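Local coordinates for copper homeostasis protein CutC (Streptococcus agalactiae, PDB 2BDQ), which probably binds copper and is thought to take part in copper homeostasis in the cytoplasm, as a member of the CutC family with a TIM-barrel fold, at residues L3-A8 and R24-D29; G54-V59 and E89-V94; D13-D18 and N47-E52; R178-V183 and V201-G206. All blocks are in the same frame, centred on the assembly; numbering follows the deposited sequence.

Interaction 1: L3-A8 and R24-D29; sequences LREFCA and RVELCD
The Arg24 guanidinium has the methyl CD2 of Leu3 over one face, offset toward its rim, with Leu3 CD2 3.8 Å from Arg24 NH1. At its edge, in its plane, lie CD and OE1 of Glu5; the carboxylate itself is turned 75° from that plane. Arg24 takes hold of it side-on, with two nitrogens on one oxygen: Arg24 NE is 2.8 Å from Glu5 OE1, and Arg24 NH2 is 3.0 Å from the same Glu5 OE1. The NE bond uses the anti lone pair of that oxygen. The bend of the Arg24 chain at chi3 (63°) brings NE round to Glu5. The Phe6 ring lies on the other face of the sheet, with Ala8 N above it near the rim.

Between the two strands run the hydrogen bonds of parallel pairing. Phe6 N donates to Arg24 O at 2.9 Å, Glu26 N to Phe6 O at 2.8 Å, and Ala8 N to Glu26 O at 3.1 Å. Glu5, Cys7, Arg24 and Glu26 share the face toward the barrel interior. Phe6, Ala8, Val25 and Leu27 share the outer face, where Ala8 CB meets Val25 CG2 and helix 40-52 packs. These are the first two strands of the TIM barrel.

Glu5 OE2 is hydrogen-bonded to His205, and Arg24 NH2 also bonds Gln203. Glu5 therefore has a separate partner for each oxygen, which fixes the rotation of its carboxylate. Glu26 OE2 lies 4.4 Å from Glu5 OE2. The positive charge of Arg24 probably helps to offset the closeness of these two buried acids inside the barrel.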
loop_
_atom_site.group_PDB
_atom_site.type_symbol
_atom_site.label_atom_id
_atom_site.label_comp_id
_atom_site.label_asym_id
_atom_site.label_seq_id
_atom_site.Cartn_x
_atom_site.Cartn_y
_atom_site.Cartn_z
ATOM N N LEU A 3 7.691 1.847 -26.424
ATOM C CA LEU A 3 8.074 2.257 -25.078
ATOM C C LEU A 3 7.446 1.285 -24.078
ATOM O O LEU A 3 6.233 1.096 -24.075
ATOM C CB LEU A 3 7.582 3.686 -24.832
ATOM C CG LEU A 3 8.098 4.508 -23.649
ATOM C CD1 LEU A 3 7.868 5.992 -23.946
ATOM C CD2 LEU A 3 7.388 4.095 -22.361
ATOM N N ARG A 4 8.271 0.655 -23.249
ATOM C CA ARG A 4 7.766 -0.293 -22.259
ATOM C C ARG A 4 7.757 0.254 -20.837
ATOM O O ARG A 4 8.747 0.819 -20.372
ATOM C CB ARG A 4 8.574 -1.592 -22.293
ATOM C CG ARG A 4 8.179 -2.523 -23.433
ATOM C CD ARG A 4 8.887 -3.874 -23.328
ATOM N NE ARG A 4 10.248 -3.827 -23.851
ATOM C CZ ARG A 4 11.052 -4.886 -23.921
ATOM N NH1 ARG A 4 12.276 -4.757 -24.417
ATOM N NH2 ARG A 4 10.633 -6.075 -23.489
ATOM N N GLU A 5 6.629 0.078 -20.153
ATOM C CA GLU A 5 6.455 0.539 -18.778
ATOM C C GLU A 5 6.275 -0.632 -17.818
ATOM O O GLU A 5 5.377 -1.460 -17.982
ATOM C CB GLU A 5 5.234 1.458 -18.687
ATOM C CG GLU A 5 4.850 1.871 -17.270
ATOM C CD GLU A 5 3.662 2.829 -17.241
ATOM O OE1 GLU A 5 3.795 3.953 -17.781
ATOM O OE2 GLU A 5 2.597 2.459 -16.683
ATOM N N PHE A 6 7.129 -0.700 -16.811
ATOM C CA PHE A 6 7.034 -1.764 -15.832
ATOM C C PHE A 6 6.171 -1.356 -14.630
ATOM O O PHE A 6 6.371 -0.292 -14.043
ATOM C CB PHE A 6 8.434 -2.159 -15.376
ATOM C CG PHE A 6 8.442 -3.158 -14.268
ATOM C CD1 PHE A 6 8.909 -2.808 -13.005
ATOM C CD2 PHE A 6 7.969 -4.446 -14.475
ATOM C CE1 PHE A 6 8.900 -3.734 -11.960
ATOM C CE2 PHE A 6 7.957 -5.378 -13.439
ATOM C CZ PHE A 6 8.426 -5.023 -12.181
ATOM N N CYS A 7 5.210 -2.210 -14.286
ATOM C CA CYS A 7 4.302 -1.981 -13.165
ATOM C C CYS A 7 4.915 -2.647 -11.931
ATOM O O CYS A 7 4.995 -3.873 -11.851
ATOM C CB CYS A 7 2.929 -2.595 -13.477
ATOM S SG CYS A 7 1.646 -2.349 -12.201
ATOM N N ALA A 8 5.343 -1.834 -10.971
ATOM C CA ALA A 8 5.984 -2.339 -9.768
ATOM C C ALA A 8 5.187 -2.138 -8.491
ATOM O O ALA A 8 4.301 -1.294 -8.420
ATOM C CB ALA A 8 7.365 -1.674 -9.611
ATOM N N ARG A 24 10.130 3.482 -18.323
ATOM C CA ARG A 24 9.320 4.055 -17.264
ATOM C C ARG A 24 8.729 2.976 -16.374
ATOM O O ARG A 24 8.551 1.830 -16.789
ATOM C CB ARG A 24 8.203 4.880 -17.898
ATOM C CG ARG A 24 7.478 5.834 -16.992
ATOM C CD ARG A 24 6.605 6.752 -17.837
ATOM N NE ARG A 24 5.576 5.999 -18.539
ATOM C CZ ARG A 24 5.259 6.155 -19.823
ATOM N NH1 ARG A 24 5.888 7.044 -20.578
ATOM N NH2 ARG A 24 4.300 5.406 -20.356
ATOM N N VAL A 25 8.428 3.351 -15.140
ATOM C CA VAL A 25 7.842 2.416 -14.204
ATOM C C VAL A 25 6.644 3.069 -13.540
ATOM O O VAL A 25 6.654 4.270 -13.263
ATOM C CB VAL A 25 8.894 1.953 -13.147
ATOM C CG1 VAL A 25 9.857 3.068 -12.874
ATOM C CG2 VAL A 25 8.211 1.527 -11.859
ATOM N N GLU A 26 5.590 2.283 -13.340
ATOM C CA GLU A 26 4.405 2.786 -12.671
ATOM C C GLU A 26 4.607 2.342 -11.232
ATOM O O GLU A 26 4.593 1.148 -10.939
ATOM C CB GLU A 26 3.121 2.162 -13.225
ATOM C CG GLU A 26 1.864 2.734 -12.563
ATOM C CD GLU A 26 0.593 1.979 -12.911
ATOM O OE1 GLU A 26 0.518 0.763 -12.624
ATOM O OE2 GLU A 26 -0.341 2.604 -13.465
ATOM N N LEU A 27 4.807 3.308 -10.344
ATOM C CA LEU A 27 5.043 3.016 -8.939
ATOM C C LEU A 27 3.754 2.985 -8.112
ATOM O O LEU A 27 3.005 3.955 -8.064
ATOM C CB LEU A 27 6.003 4.064 -8.348
ATOM C CG LEU A 27 6.891 3.730 -7.140
ATOM C CD1 LEU A 27 7.235 4.996 -6.369
ATOM C CD2 LEU A 27 6.170 2.770 -6.224
ATOM N N CYS A 28 3.496 1.855 -7.468
ATOM C CA CYS A 28 2.335 1.732 -6.607
ATOM C C CYS A 28 2.562 0.616 -5.602
ATOM O O CYS A 28 3.647 0.032 -5.541
ATOM C CB CYS A 28 1.051 1.490 -7.420
ATOM S SG CYS A 28 1.170 0.409 -8.867
ATOM N N ASP A 29 1.562 0.350 -4.777
ATOM C CA ASP A 29 1.673 -0.722 -3.808
ATOM C C ASP A 29 0.377 -1.508 -3.951
ATOM O O ASP A 29 -0.451 -1.191 -4.809
ATOM C CB ASP A 29 1.824 -0.142 -2.393
ATOM C CG ASP A 29 2.054 -1.212 -1.339
ATOM O OD1 ASP A 29 2.630 -2.271 -1.658
ATOM O OD2 ASP A 29 1.674 -0.997 -0.176
#

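Interaction 2: G54-V59 and E89-V94; sequences GISVAV and ESDALV
Asp91 OD2 accepts from the backbone of Val57, with Val57 N 3.0 Å from Asp91 OD2. The donor comes on the anti side of the carboxylate, 20° out of its plane. The same oxygen also takes a hydrogen bond from His51 NE2 of helix 40-52, so one carboxylate oxygen serves strand and helix together. In return Asp91 N donates to Val57 O at 3.0 Å. Ala92 N adds a weak bond to that carbonyl, which thus has two donors. CG of Asp91 stands beside its own backbone N (chi1 -63°), and this turns the carboxylate back toward Val57 N.

Further on the pairing is that of parallel strands. Val59 N bonds Ala92 O at 2.8 Å, and Val94 N bonds Val59 O at 2.8 Å. Strands 56-60 and 92-95 are neighbours in the TIM barrel, joined through helix 72-87 as a beta-alpha-beta unit. Glu89, with positive phi, closes that helix in a Schellman motif.

On the inner face Ala58 CB touches Ala92 CB and Val94 CG2, each pair at 3.8 Å. On the helix side Val59 CG2 packs against Ser90. The Ser90 hydroxyl OG is hydrogen-bonded to Ala85 O.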
loop_
_atom_site.group_PDB
_atom_site.type_symbol
_atom_site.label_atom_id
_atom_site.label_comp_id
_atom_site.label_asym_id
_atom_site.label_seq_id
_atom_site.Cartn_x
_atom_site.Cartn_y
_atom_site.Cartn_z
ATOM N N GLY A 54 18.278 6.463 -14.761
ATOM C CA GLY A 54 17.711 7.053 -15.963
ATOM C C GLY A 54 16.352 6.535 -16.400
ATOM O O GLY A 54 16.114 6.316 -17.587
ATOM N N ILE A 55 15.450 6.331 -15.452
ATOM C CA ILE A 55 14.121 5.857 -15.805
ATOM C C ILE A 55 13.059 6.721 -15.127
ATOM O O ILE A 55 13.198 7.093 -13.961
ATOM C CB ILE A 55 13.945 4.369 -15.429
ATOM C CG1 ILE A 55 12.479 3.972 -15.539
ATOM C CG2 ILE A 55 14.481 4.120 -14.040
ATOM C CD1 ILE A 55 12.227 2.512 -15.275
ATOM N N SER A 56 12.014 7.056 -15.881
ATOM C CA SER A 56 10.925 7.892 -15.382
ATOM C C SER A 56 10.025 7.116 -14.439
ATOM O O SER A 56 9.964 5.887 -14.490
ATOM C CB SER A 56 10.092 8.432 -16.545
ATOM O OG SER A 56 10.895 9.210 -17.413
ATOM N N VAL A 57 9.308 7.857 -13.603
ATOM C CA VAL A 57 8.420 7.277 -12.606
ATOM C C VAL A 57 7.021 7.867 -12.603
ATOM O O VAL A 57 6.858 9.056 -12.382
ATOM C CB VAL A 57 8.997 7.484 -11.197
ATOM C CG1 VAL A 57 8.145 6.748 -10.166
ATOM C CG2 VAL A 57 10.438 7.016 -11.156
ATOM N N ALA A 58 6.014 7.032 -12.832
ATOM C CA ALA A 58 4.623 7.481 -12.816
ATOM C C ALA A 58 4.030 6.957 -11.507
ATOM O O ALA A 58 3.938 5.747 -11.303
ATOM C CB ALA A 58 3.864 6.904 -14.012
ATOM N N VAL A 59 3.639 7.862 -10.615
ATOM C CA VAL A 59 3.093 7.462 -9.321
ATOM C C VAL A 59 1.582 7.266 -9.299
ATOM O O VAL A 59 0.817 8.127 -9.740
ATOM C CB VAL A 59 3.483 8.485 -8.220
ATOM C CG1 VAL A 59 2.879 8.082 -6.881
ATOM C CG2 VAL A 59 4.997 8.558 -8.112
ATOM N N GLU A 89 9.410 14.989 -6.731
ATOM C CA GLU A 89 9.871 14.975 -8.115
ATOM C C GLU A 89 9.384 13.828 -8.995
ATOM O O GLU A 89 10.123 13.351 -9.860
ATOM C CB GLU A 89 11.403 15.023 -8.146
ATOM C CG GLU A 89 12.008 16.248 -7.466
ATOM C CD GLU A 89 13.526 16.185 -7.386
ATOM O OE1 GLU A 89 14.183 16.179 -8.453
ATOM O OE2 GLU A 89 14.065 16.133 -6.256
ATOM N N SER A 90 8.148 13.382 -8.787
ATOM C CA SER A 90 7.607 12.314 -9.616
ATOM C C SER A 90 7.437 12.866 -11.034
ATOM O O SER A 90 7.190 14.061 -11.223
ATOM C CB SER A 90 6.262 11.840 -9.066
ATOM O OG SER A 90 6.413 11.313 -7.757
ATOM N N ASP A 91 7.574 11.994 -12.025
ATOM C CA ASP A 91 7.463 12.399 -13.421
ATOM C C ASP A 91 6.042 12.395 -13.956
ATOM O O ASP A 91 5.730 13.129 -14.896
ATOM C CB ASP A 91 8.335 11.490 -14.276
ATOM C CG ASP A 91 9.797 11.605 -13.919
ATOM O OD1 ASP A 91 10.393 12.668 -14.206
ATOM O OD2 ASP A 91 10.343 10.645 -13.332
ATOM N N ALA A 92 5.181 11.580 -13.356
ATOM C CA ALA A 92 3.798 11.509 -13.798
ATOM C C ALA A 92 2.881 11.013 -12.689
ATOM O O ALA A 92 3.328 10.370 -11.743
ATOM C CB ALA A 92 3.692 10.595 -15.016
ATOM N N LEU A 93 1.594 11.317 -12.818
ATOM C CA LEU A 93 0.601 10.898 -11.845
ATOM C C LEU A 93 -0.437 10.033 -12.558
ATOM O O LEU A 93 -0.886 10.372 -13.654
ATOM C CB LEU A 93 -0.055 12.128 -11.216
ATOM C CG LEU A 93 0.921 13.183 -10.677
ATOM C CD1 LEU A 93 0.136 14.395 -10.185
ATOM C CD2 LEU A 93 1.770 12.598 -9.551
ATOM N N VAL A 94 -0.808 8.917 -11.933
ATOM C CA VAL A 94 -1.775 7.982 -12.501
ATOM C C VAL A 94 -3.025 7.957 -11.621
ATOM O O VAL A 94 -2.959 7.582 -10.448
ATOM C CB VAL A 94 -1.179 6.559 -12.559
ATOM C CG1 VAL A 94 -2.075 5.645 -13.369
ATOM C CG2 VAL A 94 0.228 6.607 -13.139
#

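Interaction 3: D13-D18 and N47-E52; sequences DLTRLD and NQYLHE
Tyr49 reaches from helix 40-52 across to the loop at Leu14 and Thr15. Its CG is anti to the backbone N (chi1 -178°), which sends the ring outward from the helix. Leu14 O lies at the ring edge, in its plane, 3.9 Å from Tyr49 CE2. Leu14 CB is close to the same ring carbon, at 4.0 Å from Tyr49 CE2. The phenol end runs on to Thr15. There Thr15 CG2 is 3.2 Å from Tyr49 OH, and it approaches the ring obliquely.

Leu14 is the second main residue. Its CB and carbonyl face the tyrosine, while its branched end goes to Leu50. CG of Leu14 is anti to its carbonyl carbon (chi1 -63°), and both methyls reach Leu50. The two leucines meet at about a right angle, with Leu14 CD1 3.8 Å from Leu50 CD2. Leu50 is the third. Its CD2 also touches the loop at Leu17, with Leu17 CD2 4.2 Å from Leu50 CD2. One methyl of the helix residue is therefore shared by two leucines of the loop.

The contact between the segments is one of apolar packing. Leu17 N bonds Leu14 O and so keeps the loop turned, and Lys53 NZ bonds Leu17 O. Beneath, Leu14 and Leu50 both touch Val25 of strand 24-28, and Leu17 touches Phe6 of strand 3-9. Tyr49 also packs on Leu73 of the second subunit.

The arrangement is that of the outer layer of a TIM barrel. The connection after strand 3-9 packs beside helix 40-52 over the outside of the strands.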
loop_
_atom_site.group_PDB
_atom_site.type_symbol
_atom_site.label_atom_id
_atom_site.label_comp_id
_atom_site.label_asym_id
_atom_site.label_seq_id
_atom_site.Cartn_x
_atom_site.Cartn_y
_atom_site.Cartn_z
ATOM N N ASP A 13 11.527 -5.197 -6.877
ATOM C CA ASP A 13 11.946 -5.708 -8.177
ATOM C C ASP A 13 12.586 -4.677 -9.095
ATOM O O ASP A 13 12.768 -4.937 -10.281
ATOM C CB ASP A 13 10.737 -6.333 -8.873
ATOM C CG ASP A 13 10.036 -7.355 -8.000
ATOM O OD1 ASP A 13 8.791 -7.437 -8.060
ATOM O OD2 ASP A 13 10.729 -8.077 -7.255
ATOM N N LEU A 14 12.949 -3.522 -8.554
ATOM C CA LEU A 14 13.544 -2.476 -9.378
ATOM C C LEU A 14 15.031 -2.647 -9.681
ATOM O O LEU A 14 15.527 -2.102 -10.665
ATOM C CB LEU A 14 13.325 -1.104 -8.736
ATOM C CG LEU A 14 11.890 -0.603 -8.557
ATOM C CD1 LEU A 14 11.958 0.807 -8.013
ATOM C CD2 LEU A 14 11.124 -0.630 -9.872
ATOM N N THR A 15 15.734 -3.413 -8.854
ATOM C CA THR A 15 17.169 -3.603 -9.039
ATOM C C THR A 15 17.591 -4.254 -10.350
ATOM O O THR A 15 18.755 -4.169 -10.734
ATOM C CB THR A 15 17.782 -4.398 -7.860
ATOM O OG1 THR A 15 16.961 -5.532 -7.561
ATOM C CG2 THR A 15 17.887 -3.512 -6.626
ATOM N N ARG A 16 16.660 -4.885 -11.055
ATOM C CA ARG A 16 17.015 -5.530 -12.315
ATOM C C ARG A 16 16.596 -4.721 -13.543
ATOM O O ARG A 16 16.866 -5.119 -14.676
ATOM C CB ARG A 16 16.394 -6.928 -12.389
ATOM C CG ARG A 16 17.235 -7.923 -13.182
ATOM C CD ARG A 16 18.615 -8.073 -12.541
ATOM N NE ARG A 16 18.504 -8.502 -11.147
ATOM C CZ ARG A 16 19.352 -8.159 -10.183
ATOM N NH1 ARG A 16 19.163 -8.602 -8.944
ATOM N NH2 ARG A 16 20.383 -7.367 -10.454
ATOM N N LEU A 17 15.940 -3.585 -13.324
ATOM C CA LEU A 17 15.499 -2.759 -14.439
ATOM C C LEU A 17 16.661 -2.078 -15.145
ATOM O O LEU A 17 17.644 -1.684 -14.516
ATOM C CB LEU A 17 14.494 -1.703 -13.965
ATOM C CG LEU A 17 13.018 -2.099 -13.857
ATOM C CD1 LEU A 17 12.866 -3.363 -13.034
ATOM C CD2 LEU A 17 12.236 -0.958 -13.231
ATOM N N ASP A 18 16.533 -1.941 -16.463
ATOM C CA ASP A 18 17.555 -1.306 -17.285
ATOM C C ASP A 18 16.880 -0.359 -18.276
ATOM O O ASP A 18 15.957 -0.754 -18.987
ATOM C CB ASP A 18 18.350 -2.369 -18.044
ATOM C CG ASP A 18 19.631 -1.820 -18.632
ATOM O OD1 ASP A 18 20.464 -1.308 -17.845
ATOM O OD2 ASP A 18 19.805 -1.894 -19.869
ATOM N N ASN A 47 11.912 7.183 -6.625
ATOM C CA ASN A 47 12.182 8.245 -7.594
ATOM C C ASN A 47 13.671 8.530 -7.731
ATOM O O ASN A 47 14.187 8.671 -8.837
ATOM C CB ASN A 47 11.463 9.540 -7.207
ATOM C CG ASN A 47 9.963 9.448 -7.382
ATOM O OD1 ASN A 47 9.236 10.408 -7.119
ATOM N ND2 ASN A 47 9.485 8.289 -7.818
ATOM N N GLN A 48 14.363 8.621 -6.603
ATOM C CA GLN A 48 15.796 8.889 -6.620
ATOM C C GLN A 48 16.554 7.703 -7.200
ATOM O O GLN A 48 17.493 7.881 -7.968
ATOM C CB GLN A 48 16.292 9.185 -5.203
ATOM C CG GLN A 48 17.775 9.518 -5.105
ATOM C CD GLN A 48 18.169 9.956 -3.702
ATOM O OE1 GLN A 48 17.526 10.831 -3.110
ATOM N NE2 GLN A 48 19.226 9.353 -3.163
ATOM N N TYR A 49 16.136 6.496 -6.835
ATOM C CA TYR A 49 16.781 5.282 -7.324
ATOM C C TYR A 49 16.589 5.126 -8.828
ATOM O O TYR A 49 17.541 4.869 -9.556
ATOM C CB TYR A 49 16.208 4.054 -6.621
ATOM C CG TYR A 49 16.864 2.755 -7.029
ATOM C CD1 TYR A 49 18.091 2.374 -6.496
ATOM C CD2 TYR A 49 16.253 1.906 -7.953
ATOM C CE1 TYR A 49 18.697 1.169 -6.871
ATOM C CE2 TYR A 49 16.847 0.707 -8.334
ATOM C CZ TYR A 49 18.068 0.343 -7.786
ATOM O OH TYR A 49 18.655 -0.850 -8.145
ATOM N N LEU A 50 15.354 5.277 -9.290
ATOM C CA LEU A 50 15.061 5.143 -10.708
ATOM C C LEU A 50 15.661 6.276 -11.538
ATOM O O LEU A 50 16.222 6.029 -12.603
ATOM C CB LEU A 50 13.552 5.064 -10.927
ATOM C CG LEU A 50 12.889 3.809 -10.351
ATOM C CD1 LEU A 50 11.386 3.987 -10.368
ATOM C CD2 LEU A 50 13.312 2.570 -11.146
ATOM N N HIS A 51 15.547 7.513 -11.064
ATOM C CA HIS A 51 16.116 8.638 -11.799
ATOM C C HIS A 51 17.614 8.422 -11.961
ATOM O O HIS A 51 18.190 8.742 -12.999
ATOM C CB HIS A 51 15.864 9.951 -11.057
ATOM C CG HIS A 51 14.444 10.420 -11.118
ATOM N ND1 HIS A 51 13.966 11.449 -10.336
ATOM C CD2 HIS A 51 13.396 9.998 -11.865
ATOM C CE1 HIS A 51 12.687 11.641 -10.597
ATOM N NE2 HIS A 51 12.316 10.774 -11.521
ATOM N N GLU A 52 18.236 7.867 -10.929
ATOM C CA GLU A 52 19.665 7.593 -10.948
ATOM C C GLU A 52 20.000 6.610 -12.078
ATOM O O GLU A 52 21.065 6.710 -12.689
ATOM C CB GLU A 52 20.075 7.028 -9.587
ATOM C CG GLU A 52 21.561 6.851 -9.337
ATOM C CD GLU A 52 21.857 6.585 -7.860
ATOM O OE1 GLU A 52 21.691 7.529 -7.050
ATOM O OE2 GLU A 52 22.234 5.437 -7.507
#

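Interaction 4: R178-V183 and V201-G206; sequences RIEIMV and VKQAHG
Strands 180-183 and 203-206 run parallel with their axes 39° apart, and are joined by Val183 N to Gln203 O at 3.1 Å and His205 N to Val183 O at 2.7 Å.

Glu180 carries the polar end of the contact. Its OE2 accepts from two side chains. Gln203 NE2 lies 3.1 Å from Glu180 OE2 and meets the anti lone pair of that oxygen. Amide and carboxylate are nearly coplanar there, at 21°. Lys202 NZ comes from the syn side, 3.3 Å from Glu180 OE2, as a salt bridge. The Glu180 chain bends at chi2 (-64°), which turns the carboxylate toward the side-chain ends of Lys202 and Gln203. Gln203 OE1 takes a hydrogen bond from Arg24, so both ends of the amide are held. A water bridges Ile181 O and Lys202 N where the strands splay apart.

Apolar groups fill the rest. Val201 CG2 touches both Ile181 CG2 and Val183 CG1, each at 4.0 Å from Val201 CG2. Val183 CG2 packs on Ala204 CB. On the inner face the selenium of Met182, a selenomethionine, rests on His205 at 3.8 Å from SE to His205 CB. The helix 192-199 links these last two strands of the barrel as a beta-alpha-beta unit.

The His205 ring turns away from strand 180-183, and its ND1 is hydrogen-bonded to Glu5 of strand 3-9. Through Gln203 and His205 the last strand and Glu180 are tied to the first two strands, by a polar network that runs across the closure of the barrel.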
loop_
_atom_site.group_PDB
_atom_site.type_symbol
_atom_site.label_atom_id
_atom_site.label_comp_id
_atom_site.label_asym_id
_atom_site.label_seq_id
_atom_site.Cartn_x
_atom_site.Cartn_y
_atom_site.Cartn_z
ATOM N N ARG A 178 -3.787 13.275 -30.102
ATOM C CA ARG A 178 -4.079 14.340 -29.141
ATOM C C ARG A 178 -3.732 13.861 -27.741
ATOM O O ARG A 178 -3.556 14.653 -26.815
ATOM C CB ARG A 178 -5.559 14.725 -29.196
ATOM C CG ARG A 178 -5.989 15.415 -30.480
ATOM C CD ARG A 178 -7.473 15.663 -30.437
ATOM N NE ARG A 178 -8.196 14.399 -30.422
ATOM C CZ ARG A 178 -9.382 14.211 -29.853
ATOM N NH1 ARG A 178 -9.955 13.020 -29.906
ATOM N NH2 ARG A 178 -9.985 15.201 -29.213
ATOM N N ILE A 179 -3.640 12.548 -27.597
ATOM C CA ILE A 179 -3.311 11.949 -26.321
ATOM C C ILE A 179 -2.812 10.532 -26.574
ATOM O O ILE A 179 -3.328 9.837 -27.446
ATOM C CB ILE A 179 -4.547 11.929 -25.393
ATOM C CG1 ILE A 179 -4.144 11.425 -24.008
ATOM C CG2 ILE A 179 -5.638 11.056 -25.997
ATOM C CD1 ILE A 179 -5.214 11.626 -22.965
ATOM N N GLU A 180 -1.806 10.113 -25.811
ATOM C CA GLU A 180 -1.220 8.785 -25.971
ATOM C C GLU A 180 -2.045 7.648 -25.394
ATOM O O GLU A 180 -2.627 7.768 -24.319
ATOM C CB GLU A 180 0.179 8.748 -25.342
ATOM C CG GLU A 180 1.284 9.393 -26.181
ATOM C CD GLU A 180 1.525 8.670 -27.514
ATOM O OE1 GLU A 180 0.912 9.066 -28.536
ATOM O OE2 GLU A 180 2.313 7.690 -27.540
ATOM N N ILE A 181 -2.070 6.534 -26.117
ATOM C CA ILE A 181 -2.796 5.356 -25.675
ATOM C C ILE A 181 -1.772 4.279 -25.288
ATOM O O ILE A 181 -0.856 3.965 -26.054
ATOM C CB ILE A 181 -3.691 4.794 -26.791
ATOM C CG1 ILE A 181 -4.783 5.807 -27.153
ATOM C CG2 ILE A 181 -4.277 3.463 -26.348
ATOM C CD1 ILE A 181 -5.826 6.027 -26.078
HETATM N N MSE A 182 -1.934 3.707 -24.102
HETATM C CA MSE A 182 -1.030 2.671 -23.636
HETATM C C MSE A 182 -1.824 1.412 -23.310
HETATM O O MSE A 182 -2.875 1.486 -22.685
HETATM C CB MSE A 182 -0.257 3.167 -22.404
HETATM C CG MSE A 182 0.589 2.091 -21.724
HETATM SE SE MSE A 182 1.902 2.779 -20.464
HETATM C CE MSE A 182 0.737 3.733 -19.225
ATOM N N VAL A 183 -1.330 0.258 -23.742
ATOM C CA VAL A 183 -2.038 -0.984 -23.451
ATOM C C VAL A 183 -1.549 -1.618 -22.156
ATOM O O VAL A 183 -0.356 -1.584 -21.841
ATOM C CB VAL A 183 -1.891 -2.010 -24.594
ATOM C CG1 VAL A 183 -2.677 -1.545 -25.795
ATOM C CG2 VAL A 183 -0.418 -2.191 -24.955
ATOM N N VAL A 201 -0.604 1.304 -31.280
ATOM C CA VAL A 201 -0.172 1.728 -29.947
ATOM C C VAL A 201 1.354 1.656 -29.875
ATOM O O VAL A 201 1.951 0.726 -30.405
ATOM C CB VAL A 201 -0.779 0.808 -28.850
ATOM C CG1 VAL A 201 -0.187 1.153 -27.483
ATOM C CG2 VAL A 201 -2.298 0.969 -28.826
ATOM N N LYS A 202 1.985 2.638 -29.229
ATOM C CA LYS A 202 3.443 2.660 -29.110
ATOM C C LYS A 202 3.956 2.507 -27.681
ATOM O O LYS A 202 5.160 2.643 -27.434
ATOM C CB LYS A 202 4.011 3.958 -29.695
ATOM C CG LYS A 202 3.695 4.170 -31.160
ATOM C CD LYS A 202 2.416 4.971 -31.318
ATOM C CE LYS A 202 2.711 6.467 -31.485
ATOM N NZ LYS A 202 3.631 7.019 -30.445
ATOM N N GLN A 203 3.055 2.233 -26.740
ATOM C CA GLN A 203 3.439 2.068 -25.336
ATOM C C GLN A 203 2.732 0.880 -24.689
ATOM O O GLN A 203 1.525 0.706 -24.833
ATOM C CB GLN A 203 3.124 3.343 -24.553
ATOM C CG GLN A 203 3.724 4.587 -25.183
ATOM C CD GLN A 203 3.712 5.767 -24.236
ATOM O OE1 GLN A 203 4.274 5.701 -23.141
ATOM N NE2 GLN A 203 3.079 6.858 -24.651
ATOM N N ALA A 204 3.494 0.066 -23.966
ATOM C CA ALA A 204 2.942 -1.109 -23.313
ATOM C C ALA A 204 3.259 -1.118 -21.823
ATOM O O ALA A 204 4.380 -0.818 -21.410
ATOM C CB ALA A 204 3.481 -2.371 -23.974
ATOM N N HIS A 205 2.254 -1.492 -21.034
ATOM C CA HIS A 205 2.339 -1.548 -19.580
ATOM C C HIS A 205 2.141 -2.983 -19.099
ATOM O O HIS A 205 1.307 -3.709 -19.634
ATOM C CB HIS A 205 1.240 -0.654 -18.999
ATOM C CG HIS A 205 1.044 -0.789 -17.522
ATOM N ND1 HIS A 205 1.558 0.118 -16.619
ATOM C CD2 HIS A 205 0.314 -1.668 -16.794
ATOM C CE1 HIS A 205 1.147 -0.190 -15.405
ATOM N NE2 HIS A 205 0.389 -1.269 -15.482
ATOM N N GLY A 206 2.897 -3.385 -18.083
ATOM C CA GLY A 206 2.746 -4.732 -17.567
ATOM C C GLY A 206 3.729 -5.130 -16.483
ATOM O O GLY A 206 4.828 -4.567 -16.381
HETATM O O HOH W 1 0.148 5.141 -28.665
#

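Interactions 1, 2 and 4 are pairs of neighbouring strands in one closed parallel barrel of eight. Interaction 3 lies outside it, where a loop meets helix 40-52. Interactions 1 and 2 have centres 9 Å apart and share the junction of strands 24-28 and 56-60. Interaction 4 is centred 13 Å from interaction 1 and meets it where strand 203-206 pairs with strand 3-9, closing the barrel. Interactions 1 and 3 alternate along the chain. Interaction 2 follows both, and interaction 4 comes last. Interactions 3 and 4 stay apart, about 9 Å between nearest atoms. Polar groups from interactions 1 and 4 meet inside the barrel, while interaction 3 packs its outer side.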